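Local coordinates for Ika8 (Synthetic construct, PDB 6G6O), which is a computationally designed, symmetrical eight-bladed beta-propeller built from WD40-type repeats, with no known natural function, at residues G35-W40 with R49-H54; E92-A97 with T116-D121; V138-F143 with T179-S184; V157-I162 with V169-H174; G195-W200 with R209-H214. One frame throughout, in Å; residues are numbered along the deposited sequence. Where two conformers were deposited one is given.

Contact 1 (G35-W40 with R49-H54)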
# COMPACT_ATOMS: atom_id res chain seq x y z
N GLY A 35 -14.24 -5.69 10.26
CA GLY A 35 -14.01 -4.51 11.04
C GLY A 35 -13.05 -4.68 12.20
O GLY A 35 -12.71 -3.68 12.85
N THR A 36 -12.59 -5.90 12.46
CA THR A 36 -11.74 -6.16 13.61
C THR A 36 -10.30 -5.75 13.32
O THR A 36 -9.77 -6.05 12.25
CB THR A 36 -11.80 -7.64 13.99
OG1 THR A 36 -11.45 -8.44 12.85
CG2 THR A 36 -13.21 -8.02 14.44
N ILE A 37 -9.69 -5.06 14.27
CA ILE A 37 -8.28 -4.69 14.21
C ILE A 37 -7.58 -5.35 15.39
O ILE A 37 -8.06 -5.28 16.53
CB ILE A 37 -8.09 -3.17 14.24
CG1 ILE A 37 -8.84 -2.51 13.08
CG2 ILE A 37 -6.61 -2.81 14.18
CD1 ILE A 37 -8.52 -1.05 12.90
N LYS A 38 -6.45 -6.00 15.12
CA LYS A 38 -5.69 -6.70 16.15
C LYS A 38 -4.24 -6.22 16.14
O LYS A 38 -3.67 -5.99 15.07
CB LYS A 38 -5.74 -8.22 15.94
CG LYS A 38 -7.10 -8.83 16.26
CD LYS A 38 -7.16 -10.29 15.82
CE LYS A 38 -8.49 -10.92 16.19
NZ LYS A 38 -8.66 -11.06 17.66
N VAL A 39 -3.67 -6.08 17.33
CA VAL A 39 -2.29 -5.62 17.50
C VAL A 39 -1.47 -6.80 18.03
O VAL A 39 -1.78 -7.36 19.08
CB VAL A 39 -2.22 -4.43 18.46
CG1 VAL A 39 -0.78 -3.95 18.61
CG2 VAL A 39 -3.11 -3.30 17.97
N TRP A 40 -0.42 -7.15 17.30
CA TRP A 40 0.38 -8.33 17.59
C TRP A 40 1.76 -7.94 18.11
O TRP A 40 2.28 -6.87 17.81
CB TRP A 40 0.54 -9.22 16.35
CG TRP A 40 -0.75 -9.54 15.66
CD1 TRP A 40 -1.23 -8.96 14.53
CD2 TRP A 40 -1.72 -10.51 16.06
NE1 TRP A 40 -2.44 -9.52 14.19
CE2 TRP A 40 -2.76 -10.47 15.12
CE3 TRP A 40 -1.80 -11.41 17.13
CZ2 TRP A 40 -3.88 -11.30 15.21
CZ3 TRP A 40 -2.91 -12.23 17.22
CH2 TRP A 40 -3.93 -12.17 16.27
N ARG A 49 -3.79 -6.51 22.14
CA ARG A 49 -5.16 -6.15 22.47
C ARG A 49 -6.05 -6.38 21.25
O ARG A 49 -5.57 -6.50 20.12
CB ARG A 49 -5.26 -4.70 22.92
CG ARG A 49 -5.12 -3.69 21.79
CD ARG A 49 -5.17 -2.26 22.31
NE ARG A 49 -4.52 -2.11 23.61
CZ ARG A 49 -5.17 -2.02 24.77
NH1 ARG A 49 -4.49 -1.90 25.90
NH2 ARG A 49 -6.49 -2.07 24.79
N ASP A 50 -7.35 -6.42 21.51
CA ASP A 50 -8.37 -6.42 20.47
C ASP A 50 -8.91 -5.00 20.37
O ASP A 50 -9.64 -4.54 21.26
CB ASP A 50 -9.49 -7.41 20.79
CG ASP A 50 -9.19 -8.81 20.29
OD1 ASP A 50 -8.55 -8.94 19.23
OD2 ASP A 50 -9.60 -9.77 20.97
N HIS A 51 -8.53 -4.29 19.31
CA HIS A 51 -9.03 -2.94 19.10
C HIS A 51 -10.53 -2.98 18.80
O HIS A 51 -11.01 -3.84 18.06
CB HIS A 51 -8.28 -2.27 17.95
CG HIS A 51 -8.63 -0.82 17.76
ND1 HIS A 51 -9.24 -0.35 16.62
CD2 HIS A 51 -8.46 0.25 18.56
CE1 HIS A 51 -9.43 0.95 16.73
NE2 HIS A 51 -8.97 1.34 17.90
N ASP A 52 -11.27 -2.04 19.40
CA ASP A 52 -12.70 -1.97 19.15
C ASP A 52 -13.01 -1.77 17.67
O ASP A 52 -14.10 -2.13 17.22
CB ASP A 52 -13.34 -0.85 19.98
CG ASP A 52 -12.43 0.35 20.13
OD1 ASP A 52 -11.41 0.42 19.41
OD2 ASP A 52 -12.73 1.22 20.97
N GLY A 53 -12.07 -1.22 16.91
CA GLY A 53 -12.11 -1.14 15.47
C GLY A 53 -13.31 -0.37 14.94
O GLY A 53 -13.93 0.45 15.62
N HIS A 54 -13.61 -0.66 13.68
CA HIS A 54 -14.73 -0.06 12.98
C HIS A 54 -15.84 -1.09 12.81
O HIS A 54 -15.62 -2.30 12.83
CB HIS A 54 -14.30 0.46 11.60
CG HIS A 54 -13.00 1.21 11.62
ND1 HIS A 54 -12.93 2.57 11.41
CD2 HIS A 54 -11.73 0.79 11.80
CE1 HIS A 54 -11.67 2.96 11.47
NE2 HIS A 54 -10.92 1.90 11.70
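Lys38 and Asp50 carry the charged part of this contact, their chains running alongside each other from neighbouring antiparallel strands. Their salt bridge runs from Lys38 NZ to Asp50 OD1 at 2.6 Å; the ammonium meets the carboxylate on its syn side, 20° out of plane. The lysine chain is extended until its last torsion (chi4 -68°), and that final bend turns NZ onto the oxygen. Backbone bonds form the second group. His51 N donates to Ile37 O at 3.0 Å, and His54 N bonds Gly35 O at 3.3 Å. A weak bond of 3.4 Å joins Val39 N to Arg49 O. Apolar contacts gather round Ile37, on the sheet face away from the salt bridge. Its CB sits 3.8 Å from His51 CB, and its CD1 reaches the edge of the His54 ring, 3.9 Å from CD2 and near the ring plane. That ring is fixed by partners in the next blade, Ser70 at NE2 and Thr76 at ND1. Strands 37-41 and 47-51 thus form the outer hairpin of one four-stranded blade: strand 27-32 flanks 37-41 on its inner side, while Trp80 of strand 77-81 in the adjacent blade packs on Ile37 and Val39 and stacks on His51.

Contact 2 (E92-A97 with T116-D121)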
# COMPACT_ATOMS: atom_id res chain seq x y z
N GLU A 92 -13.90 13.39 11.26
CA GLU A 92 -15.23 13.21 10.67
C GLU A 92 -15.21 12.12 9.60
O GLU A 92 -16.23 11.47 9.35
CB GLU A 92 -15.73 14.53 10.09
CG GLU A 92 -17.19 14.50 9.65
CD GLU A 92 -18.14 14.34 10.82
OE1 GLU A 92 -17.83 14.84 11.92
OE2 GLU A 92 -19.21 13.72 10.63
N GLY A 93 -14.06 11.91 8.95
CA GLY A 93 -13.97 10.92 7.90
C GLY A 93 -14.77 11.32 6.67
O GLY A 93 -15.32 12.42 6.57
N HIS A 94 -14.82 10.39 5.73
CA HIS A 94 -15.53 10.60 4.48
C HIS A 94 -16.93 10.00 4.55
O HIS A 94 -17.24 9.18 5.42
CB HIS A 94 -14.77 9.97 3.31
CG HIS A 94 -13.43 10.57 3.05
ND1 HIS A 94 -13.10 11.15 1.84
CD2 HIS A 94 -12.34 10.68 3.83
CE1 HIS A 94 -11.86 11.59 1.89
NE2 HIS A 94 -11.37 11.32 3.09
N GLN A 95 -17.78 10.42 3.61
CA GLN A 95 -19.12 9.87 3.48
C GLN A 95 -19.15 8.60 2.64
O GLN A 95 -20.19 7.93 2.60
CB GLN A 95 -20.05 10.92 2.86
CG GLN A 95 -20.42 12.07 3.80
CD GLN A 95 -19.25 13.01 4.06
OE1 GLN A 95 -18.38 13.19 3.21
NE2 GLN A 95 -19.23 13.61 5.25
N SER A 96 -18.06 8.26 1.98
CA SER A 96 -17.94 7.06 1.17
C SER A 96 -16.78 6.21 1.68
O SER A 96 -16.05 6.61 2.59
CB SER A 96 -17.77 7.41 -0.31
OG SER A 96 -16.40 7.58 -0.64
N ALA A 97 -16.60 5.05 1.07
CA ALA A 97 -15.62 4.08 1.56
C ALA A 97 -14.20 4.62 1.46
O ALA A 97 -13.78 5.09 0.40
CB ALA A 97 -15.74 2.77 0.79
N THR A 116 -13.19 11.76 -3.27
CA THR A 116 -12.84 12.85 -2.36
C THR A 116 -11.52 12.57 -1.66
O THR A 116 -11.20 11.43 -1.32
CB THR A 116 -13.95 13.05 -1.33
OG1 THR A 116 -14.36 11.78 -0.81
CG2 THR A 116 -15.15 13.74 -1.97
N ILE A 117 -10.75 13.63 -1.43
CA ILE A 117 -9.49 13.57 -0.72
C ILE A 117 -9.53 14.59 0.41
O ILE A 117 -9.79 15.77 0.16
CB ILE A 117 -8.29 13.83 -1.64
CG1 ILE A 117 -8.32 12.91 -2.85
CG2 ILE A 117 -6.99 13.66 -0.88
CD1 ILE A 117 -7.33 13.29 -3.93
N LYS A 118 -9.29 14.14 1.63
CA LYS A 118 -9.31 15.01 2.79
C LYS A 118 -7.97 14.97 3.50
O LYS A 118 -7.26 13.96 3.47
CB LYS A 118 -10.43 14.62 3.77
CG LYS A 118 -11.83 14.88 3.24
CD LYS A 118 -12.86 14.73 4.34
CE LYS A 118 -14.28 14.89 3.81
NZ LYS A 118 -15.28 14.81 4.91
N VAL A 119 -7.61 16.09 4.12
CA VAL A 119 -6.34 16.27 4.81
C VAL A 119 -6.63 16.63 6.25
O VAL A 119 -7.31 17.64 6.52
CB VAL A 119 -5.47 17.34 4.13
CG1 VAL A 119 -4.30 17.71 5.02
CG2 VAL A 119 -4.99 16.86 2.77
N TRP A 120 -6.13 15.83 7.18
CA TRP A 120 -6.41 16.00 8.60
C TRP A 120 -5.14 16.36 9.35
O TRP A 120 -4.02 16.06 8.92
CB TRP A 120 -7.02 14.73 9.20
CG TRP A 120 -8.11 14.11 8.38
CD1 TRP A 120 -7.96 13.18 7.39
CD2 TRP A 120 -9.51 14.36 8.48
NE1 TRP A 120 -9.18 12.84 6.86
CE2 TRP A 120 -10.15 13.55 7.52
CE3 TRP A 120 -10.29 15.19 9.29
CZ2 TRP A 120 -11.54 13.56 7.34
CZ3 TRP A 120 -11.67 15.20 9.11
CH2 TRP A 120 -12.27 14.38 8.14
N ASP A 121 -5.33 17.02 10.49
CA ASP A 121 -4.27 17.31 11.44
C ASP A 121 -4.48 16.40 12.64
O ASP A 121 -5.45 16.57 13.39
CB ASP A 121 -4.29 18.79 11.85
CG ASP A 121 -3.16 19.16 12.80
OD1 ASP A 121 -2.30 18.30 13.08
OD2 ASP A 121 -3.13 20.32 13.25
O HOH W 1 -16.80 11.68 0.81
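Residues 92-95 run nearly opposite to residues 116-120, their end-to-end directions 171° apart, yet the backbones stay well separated: His94 and Thr116, the nearest pair, have CA atoms 7.7 Å apart. Side chains therefore bridge the gap. His94 ND1 donates to Thr116 OG1 at 3.0 Å, and the hydroxyl lies almost exactly in the imidazole plane, 2° out of it. Asp114 also bonds that hydroxyl, and Ser110 takes the other ring nitrogen, so the ring is held at both nitrogens and its rotation is fixed. Water 1 links Thr116 OG1 to Gln95 N. Lys118 runs straight out from CG across one face of the ring, its CD 4.0 Å from the His94 ring centroid in a CH-pi contact. The same straight chain carries NZ to Gly93 O at 2.9 Å, tilted 34° from the carbonyl plane. Farther along, Trp120 CH2 comes within 3.2 Å of Gly93 N, while its NE1 bonds Ser110, the serine that also holds His94. Asp114, joined through the Thr116 hydroxyl, and the linked His94, Ser110 and Trp120 make up the Asp-His-Ser-Trp hydrogen-bond network characteristic of WD40 repeats, tying the loop before strand 98-104 to the blade's third strand.

Contact 3 (V138-F143 with T179-S184)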
# COMPACT_ATOMS: atom_id res chain seq x y z
N VAL A 138 -10.40 6.83 -5.66
CA VAL A 138 -8.97 7.01 -5.42
C VAL A 138 -8.35 5.65 -5.12
O VAL A 138 -8.73 4.97 -4.16
CB VAL A 138 -8.73 7.99 -4.26
CG1 VAL A 138 -7.24 8.25 -4.09
CG2 VAL A 138 -9.48 9.30 -4.51
N THR A 139 -7.38 5.25 -5.95
CA THR A 139 -6.73 3.96 -5.79
C THR A 139 -5.32 4.05 -5.23
O THR A 139 -4.82 3.05 -4.72
CB THR A 139 -6.68 3.21 -7.13
OG1 THR A 139 -5.91 3.97 -8.07
CG2 THR A 139 -8.09 3.01 -7.68
N ALA A 140 -4.68 5.21 -5.30
CA ALA A 140 -3.31 5.37 -4.82
C ALA A 140 -3.16 6.73 -4.16
O ALA A 140 -3.80 7.71 -4.55
CB ALA A 140 -2.29 5.23 -5.96
N LEU A 141 -2.29 6.78 -3.14
CA LEU A 141 -2.10 8.00 -2.36
C LEU A 141 -0.68 8.00 -1.80
O LEU A 141 -0.36 7.20 -0.92
CB LEU A 141 -3.12 8.09 -1.22
CG LEU A 141 -4.23 9.13 -1.31
CD1 LEU A 141 -4.76 9.44 0.09
CD2 LEU A 141 -3.75 10.40 -1.99
N GLN A 142 0.15 8.91 -2.31
CA GLN A 142 1.49 9.13 -1.77
C GLN A 142 1.59 10.58 -1.31
O GLN A 142 1.21 11.49 -2.04
CB GLN A 142 2.57 8.82 -2.81
CG GLN A 142 2.66 7.35 -3.19
CD GLN A 142 2.97 6.45 -2.00
OE1 GLN A 142 3.65 6.85 -1.06
NE2 GLN A 142 2.45 5.23 -2.04
N PHE A 143 2.11 10.77 -0.10
CA PHE A 143 2.14 12.09 0.53
C PHE A 143 3.48 12.28 1.23
O PHE A 143 3.79 11.56 2.18
CB PHE A 143 0.98 12.25 1.51
CG PHE A 143 1.15 13.37 2.48
CD1 PHE A 143 1.46 14.65 2.04
CD2 PHE A 143 0.97 13.16 3.84
CE1 PHE A 143 1.62 15.68 2.94
CE2 PHE A 143 1.12 14.19 4.74
CZ PHE A 143 1.45 15.45 4.29
N THR A 179 -2.54 1.89 -10.19
CA THR A 179 -2.28 0.88 -9.17
C THR A 179 -1.27 1.35 -8.13
O THR A 179 -1.41 1.02 -6.95
CB THR A 179 -1.79 -0.42 -9.82
OG1 THR A 179 -0.51 -0.20 -10.43
CG2 THR A 179 -2.77 -0.89 -10.88
N ALA A 180 -0.26 2.12 -8.53
CA ALA A 180 0.71 2.67 -7.59
C ALA A 180 1.42 3.84 -8.24
O ALA A 180 1.39 4.02 -9.46
CB ALA A 180 1.72 1.61 -7.13
N LEU A 181 2.08 4.64 -7.40
CA LEU A 181 2.83 5.80 -7.87
C LEU A 181 3.83 6.21 -6.79
O LEU A 181 3.78 5.73 -5.66
CB LEU A 181 1.90 6.96 -8.24
CG LEU A 181 0.83 7.37 -7.23
CD1 LEU A 181 1.31 8.52 -6.36
CD2 LEU A 181 -0.46 7.74 -7.94
N ALA A 182 4.74 7.12 -7.16
CA ALA A 182 5.73 7.65 -6.24
C ALA A 182 6.27 8.96 -6.81
O ALA A 182 6.10 9.24 -8.00
CB ALA A 182 6.87 6.65 -5.99
N PHE A 183 6.94 9.74 -5.97
CA PHE A 183 7.40 11.06 -6.38
C PHE A 183 8.53 11.55 -5.49
O PHE A 183 8.56 11.25 -4.28
CB PHE A 183 6.25 12.07 -6.36
CG PHE A 183 5.84 12.49 -4.97
CD1 PHE A 183 5.04 11.66 -4.19
CD2 PHE A 183 6.24 13.70 -4.44
CE1 PHE A 183 4.66 12.04 -2.92
CE2 PHE A 183 5.86 14.09 -3.17
CZ PHE A 183 5.07 13.25 -2.41
N SER A 184 9.45 12.31 -6.09
CA SER A 184 10.56 12.97 -5.41
C SER A 184 11.31 13.88 -6.38
O SER A 184 11.56 13.49 -7.53
CB SER A 184 11.56 11.99 -4.79
OG SER A 184 10.92 10.93 -4.09
O HOH W 2 0.98 4.19 -4.12
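Ala140 and Leu181 meet where the innermost strands of two adjacent beta-propeller blades face each other, 138-144 from one and 178-184 from the next. Over residues 138-143 and 179-184 they run roughly parallel, at 22°, with axes 6.0 Å apart at closest, and the seam is made by side chains. Ala140 CB touches Leu181 CD2 at 3.7 Å; the other methyl, CD1, lies 3.6 Å from Gln142 CG. One leucine thus spans two alternate residues of the opposite strand. Its CG stands between the backbone N and the carbonyl carbon (chi1 50°), a placement that brings both methyls to the neighbouring blade. Phe183 extends the seam, presenting its ring edge to Gln142 CB, with CE1 3.6 Å from Gln142 O. Farther out, strand 147-152 lies behind, its Val149 packing on both Leu181 and Phe183. Each strand has a classic beta bulge: Thr139 and Ala140 face Gly151, and Thr179 and Ala180 face Gly191. Thr139 OG1 bonds Ile178 O, a polar link between the blades close to the bulge. The amide of Gln142 folds back at chi2 (-59°), and its NE2 holds water 2 at 2.8 Å, the water in turn making a weak 3.5 Å bond with Leu181 N.

Contact 4 (V157-I162 with V169-H174)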
# COMPACT_ATOMS: atom_id res chain seq x y z
N VAL A 157 -4.12 11.39 -12.48
CA VAL A 157 -3.12 11.59 -11.43
C VAL A 157 -2.99 13.08 -11.18
O VAL A 157 -2.78 13.86 -12.13
CB VAL A 157 -1.75 10.99 -11.81
CG1 VAL A 157 -0.76 11.17 -10.68
CG2 VAL A 157 -1.89 9.51 -12.17
N LYS A 158 -3.12 13.49 -9.92
CA LYS A 158 -3.10 14.90 -9.56
C LYS A 158 -2.05 15.14 -8.48
O LYS A 158 -1.67 14.24 -7.74
CB LYS A 158 -4.48 15.38 -9.08
CG LYS A 158 -5.61 15.12 -10.06
CD LYS A 158 -6.85 15.91 -9.71
CE LYS A 158 -8.06 15.44 -10.50
NZ LYS A 158 -7.80 15.40 -11.97
N VAL A 159 -1.59 16.39 -8.41
CA VAL A 159 -0.59 16.82 -7.43
C VAL A 159 -1.12 18.05 -6.73
O VAL A 159 -1.34 19.09 -7.37
CB VAL A 159 0.77 17.11 -8.08
CG1 VAL A 159 1.77 17.56 -7.03
CG2 VAL A 159 1.28 15.89 -8.83
N TRP A 160 -1.32 17.95 -5.42
CA TRP A 160 -1.79 19.06 -4.60
C TRP A 160 -0.71 19.46 -3.60
O TRP A 160 0.07 18.62 -3.14
CB TRP A 160 -3.08 18.71 -3.83
CG TRP A 160 -4.09 17.93 -4.60
CD1 TRP A 160 -4.05 16.59 -4.88
CD2 TRP A 160 -5.30 18.42 -5.18
NE1 TRP A 160 -5.16 16.23 -5.61
CE2 TRP A 160 -5.94 17.33 -5.80
CE3 TRP A 160 -5.91 19.68 -5.23
CZ2 TRP A 160 -7.16 17.46 -6.47
CZ3 TRP A 160 -7.12 19.81 -5.89
CH2 TRP A 160 -7.73 18.71 -6.50
N TYR A 161 -0.69 20.74 -3.25
CA TYR A 161 0.15 21.24 -2.17
C TYR A 161 -0.74 21.55 -0.97
O TYR A 161 -1.68 22.35 -1.08
CB TYR A 161 0.94 22.47 -2.59
CG TYR A 161 2.09 22.77 -1.65
CD1 TYR A 161 3.30 22.09 -1.77
CD2 TYR A 161 1.97 23.71 -0.64
CE1 TYR A 161 4.35 22.36 -0.92
CE2 TYR A 161 3.02 23.98 0.22
CZ TYR A 161 4.21 23.30 0.08
OH TYR A 161 5.26 23.56 0.93
N ILE A 162 -0.45 20.91 0.16
CA ILE A 162 -1.28 21.08 1.35
C ILE A 162 -1.21 22.52 1.84
O ILE A 162 -0.14 23.14 1.85
CB ILE A 162 -0.83 20.09 2.44
CG1 ILE A 162 -1.05 18.65 1.97
CG2 ILE A 162 -1.58 20.35 3.75
CD1 ILE A 162 -1.19 17.65 3.09
N VAL A 169 0.80 21.08 -10.55
CA VAL A 169 0.88 20.82 -11.98
C VAL A 169 -0.27 19.90 -12.37
O VAL A 169 -0.93 19.30 -11.52
CB VAL A 169 2.23 20.19 -12.39
CG1 VAL A 169 3.34 21.22 -12.35
CG2 VAL A 169 2.55 19.00 -11.50
N SER A 170 -0.51 19.79 -13.67
CA SER A 170 -1.54 18.93 -14.22
C SER A 170 -0.89 17.86 -15.08
O SER A 170 -0.09 18.17 -15.97
CB SER A 170 -2.56 19.73 -15.04
OG SER A 170 -1.97 20.25 -16.22
N LEU A 171 -1.23 16.60 -14.81
CA LEU A 171 -0.64 15.46 -15.49
C LEU A 171 -1.67 14.79 -16.39
O LEU A 171 -2.85 14.69 -16.04
CB LEU A 171 -0.09 14.44 -14.48
CG LEU A 171 0.78 15.03 -13.37
CD1 LEU A 171 1.16 13.95 -12.36
CD2 LEU A 171 2.02 15.69 -13.94
N GLU A 172 -1.22 14.33 -17.56
CA GLU A 172 -2.13 13.69 -18.51
C GLU A 172 -2.67 12.38 -17.95
O GLU A 172 -3.78 11.96 -18.32
CB GLU A 172 -1.41 13.45 -19.84
CG GLU A 172 -2.28 12.82 -20.92
CD GLU A 172 -1.53 12.62 -22.23
OE1 GLU A 172 -2.15 12.81 -23.30
OE2 GLU A 172 -0.34 12.27 -22.18
N GLY A 173 -1.93 11.72 -17.07
CA GLY A 173 -2.41 10.49 -16.48
C GLY A 173 -2.39 9.33 -17.46
O GLY A 173 -1.72 9.36 -18.50
N HIS A 174 -3.14 8.29 -17.11
CA HIS A 174 -3.18 7.05 -17.87
C HIS A 174 -4.58 6.82 -18.41
O HIS A 174 -5.54 7.50 -18.03
CB HIS A 174 -2.75 5.86 -17.00
CG HIS A 174 -1.39 6.01 -16.39
ND1 HIS A 174 -0.35 5.15 -16.68
CD2 HIS A 174 -0.90 6.91 -15.51
CE1 HIS A 174 0.72 5.52 -16.00
NE2 HIS A 174 0.42 6.58 -15.28
O HOH W 3 -4.46 13.05 -14.94
O HOH W 4 -2.88 17.90 -10.93
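Leu171 is the principal bump of this contact, a branched side chain set against the ridge formed by Val157 and Val159 on strand 157-161. Its CD1 methyl fits between the two valines, 3.8 Å from Val157 CG1 and 4.0 Å from Val159 CG2. With CG anti to the carbonyl carbon (chi1 -48°), the leucine leans across both valines obliquely, while its CB rests 3.6 Å from Val157 O. Each valine offers a different methyl to CD1: Val157 uses the one anti to its backbone N, Val159 the one anti to its carbonyl carbon. Val169 adds a shallower knob, its CG2 meeting Val159 CG2 at 4.3 Å. At the other end Val157 CG2 abuts the edge of the His174 ring, near its plane; that ring is tied to Ser190 and Thr196 in the next blade. The outer strand stands off from its neighbour, and water occupies the gap. Water 3 accepts from Val157 N at 3.0 Å and donates to Leu171 O, and water 4 connects Val159 N, at 3.2 Å, with Val169 O in the same fashion. Chemically, then, between these residues aliphatic contacts and two water bridges stand in for direct backbone bonds, although Val159 still pairs with Leu168; this is consistent with two ordered waters wedged into the hairpin, which give Val157 N, Val159 N, Leu171 O and Val169 O partners.

Contact 5 (G195-W200 with R209-H214)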
# COMPACT_ATOMS: atom_id res chain seq x y z
N GLY A 195 -0.22 -2.03 -17.41
CA GLY A 195 1.21 -2.23 -17.54
C GLY A 195 2.01 -0.99 -17.88
O GLY A 195 3.24 -1.04 -17.81
N THR A 196 1.35 0.11 -18.23
CA THR A 196 2.07 1.32 -18.59
C THR A 196 2.68 1.98 -17.36
O THR A 196 2.09 1.96 -16.27
CB THR A 196 1.15 2.31 -19.30
OG1 THR A 196 0.05 2.64 -18.44
CG2 THR A 196 0.61 1.70 -20.59
N ILE A 197 3.86 2.56 -17.53
CA ILE A 197 4.55 3.30 -16.48
C ILE A 197 4.96 4.64 -17.05
O ILE A 197 5.63 4.71 -18.08
CB ILE A 197 5.78 2.53 -15.95
CG1 ILE A 197 5.33 1.38 -15.03
CG2 ILE A 197 6.73 3.47 -15.22
CD1 ILE A 197 5.16 1.78 -13.58
N LYS A 198 4.55 5.72 -16.38
CA LYS A 198 4.76 7.07 -16.88
C LYS A 198 5.53 7.89 -15.85
O LYS A 198 5.16 7.92 -14.67
CB LYS A 198 3.42 7.74 -17.21
CG LYS A 198 2.70 7.08 -18.37
CD LYS A 198 1.56 7.93 -18.88
CE LYS A 198 0.87 7.29 -20.07
NZ LYS A 198 -0.15 8.18 -20.67
N VAL A 199 6.60 8.54 -16.31
CA VAL A 199 7.46 9.36 -15.46
C VAL A 199 7.21 10.82 -15.81
O VAL A 199 7.40 11.23 -16.96
CB VAL A 199 8.94 8.99 -15.65
CG1 VAL A 199 9.84 10.02 -14.99
CG2 VAL A 199 9.21 7.60 -15.09
N TRP A 200 6.79 11.59 -14.82
CA TRP A 200 6.37 12.97 -15.02
C TRP A 200 7.37 13.94 -14.40
O TRP A 200 8.21 13.56 -13.57
CB TRP A 200 4.99 13.22 -14.43
CG TRP A 200 3.98 12.21 -14.82
CD1 TRP A 200 3.67 11.07 -14.15
CD2 TRP A 200 3.14 12.24 -15.97
NE1 TRP A 200 2.68 10.38 -14.81
CE2 TRP A 200 2.34 11.08 -15.94
CE3 TRP A 200 2.99 13.13 -17.04
CZ2 TRP A 200 1.40 10.79 -16.93
CZ3 TRP A 200 2.05 12.85 -18.02
CH2 TRP A 200 1.28 11.69 -17.95
N ARG A 209 9.11 9.94 -19.53
CA ARG A 209 9.23 8.56 -19.97
C ARG A 209 7.85 7.93 -19.99
O ARG A 209 7.07 8.11 -19.05
CB ARG A 209 10.16 7.75 -19.06
CG ARG A 209 11.62 8.17 -19.13
CD ARG A 209 12.27 7.64 -20.40
NE ARG A 209 13.69 7.99 -20.46
CZ ARG A 209 14.20 8.90 -21.28
NH1 ARG A 209 13.40 9.56 -22.12
NH2 ARG A 209 15.50 9.16 -21.27
N ASP A 210 7.56 7.19 -21.06
CA ASP A 210 6.28 6.49 -21.20
C ASP A 210 6.58 5.10 -21.74
O ASP A 210 6.84 4.93 -22.94
CB ASP A 210 5.32 7.25 -22.11
CG ASP A 210 4.14 6.40 -22.55
OD1 ASP A 210 3.45 5.84 -21.67
OD2 ASP A 210 3.91 6.29 -23.77
N HIS A 211 6.54 4.10 -20.86
CA HIS A 211 6.77 2.71 -21.22
C HIS A 211 5.46 1.95 -21.17
O HIS A 211 4.62 2.21 -20.30
CB HIS A 211 7.79 2.07 -20.28
CG HIS A 211 8.86 3.01 -19.82
ND1 HIS A 211 10.02 3.24 -20.54
CD2 HIS A 211 8.96 3.76 -18.70
CE1 HIS A 211 10.77 4.11 -19.88
NE2 HIS A 211 10.15 4.44 -18.76
N ASP A 212 5.27 1.01 -22.10
CA ASP A 212 4.07 0.18 -22.10
C ASP A 212 4.16 -0.98 -21.12
O ASP A 212 3.14 -1.62 -20.85
CB ASP A 212 3.80 -0.34 -23.51
CG ASP A 212 2.33 -0.68 -23.74
OD1 ASP A 212 1.85 -1.71 -23.22
OD2 ASP A 212 1.65 0.10 -24.44
N GLY A 213 5.35 -1.26 -20.58
CA GLY A 213 5.51 -2.36 -19.66
C GLY A 213 5.73 -3.68 -20.36
O GLY A 213 5.71 -3.79 -21.59
N HIS A 214 5.95 -4.72 -19.55
CA HIS A 214 6.22 -6.06 -20.06
C HIS A 214 5.12 -7.05 -19.70
O HIS A 214 5.32 -8.26 -19.84
CB HIS A 214 7.56 -6.56 -19.53
CG HIS A 214 8.67 -5.57 -19.69
ND1 HIS A 214 9.34 -5.39 -20.88
CD2 HIS A 214 9.23 -4.71 -18.81
CE1 HIS A 214 10.27 -4.45 -20.72
NE2 HIS A 214 10.22 -4.03 -19.47
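Strands 197-200 and 209-211 are almost exactly antiparallel, at 178°, and pair regularly: Ile197 N donates to His211 O at 2.9 Å, His211 N returns to Ile197 O at 3.0 Å, and Val199 N reaches Arg209 O at 2.8 Å, with a weak bond from Arg209 N to Val199 O closing the second ring. On the face of Ile197 and Val199, the beta carbons of Val199 and Arg209 lie 3.8 Å apart, side by side, before the arginine turns away at chi2 (-76°). Ile197 CG2 meets His211 CD2 at 4.1 Å. This is the outer hairpin of a propeller blade, strand 207-211 being its peripheral edge, and Trp240 of the following blade packs against Ile197. The other face carries Lys198 and Asp210, which point the same way. Asp210 OD1 lies along the lysine chain, 3.4 Å from Lys198 CE, but NZ stays 4.4 Å from that oxygen, beyond a salt bridge. Beyond CG the lysine is extended to its end (chi4 -174°), and its NZ is instead hydrogen-bonded to Gly173 O. Beyond the strands, Thr196 packs its CG2 beside the Asp212 backbone, its hydroxyl held by Asp194 and His174. Gly213 CA approaches Gly195 O to 3.2 Å in a CA-H...O contact.

The five contacts follow the chain round the propeller, contact 4 nested within the loop that contact 3 closes. Contacts 1, 4 and 5 join third and fourth strands of separate blades, their centres about 19 to 20 Å from the chain centre; contact 2 braces a loop against a third strand, and contact 3, its centre about 9 Å from that of the chain, spans the sheets holding contacts 4 and 5. Contact 2 touches contacts 3 and 4. Contacts 1 and 5, with centres about 39 Å apart, sit on opposite sides. Between 4 and 5, Gly173 meets Lys198 and His174 meets Thr196, recalling contact 2. The ring closes where strand 7-10 completes the sheet of 298-321.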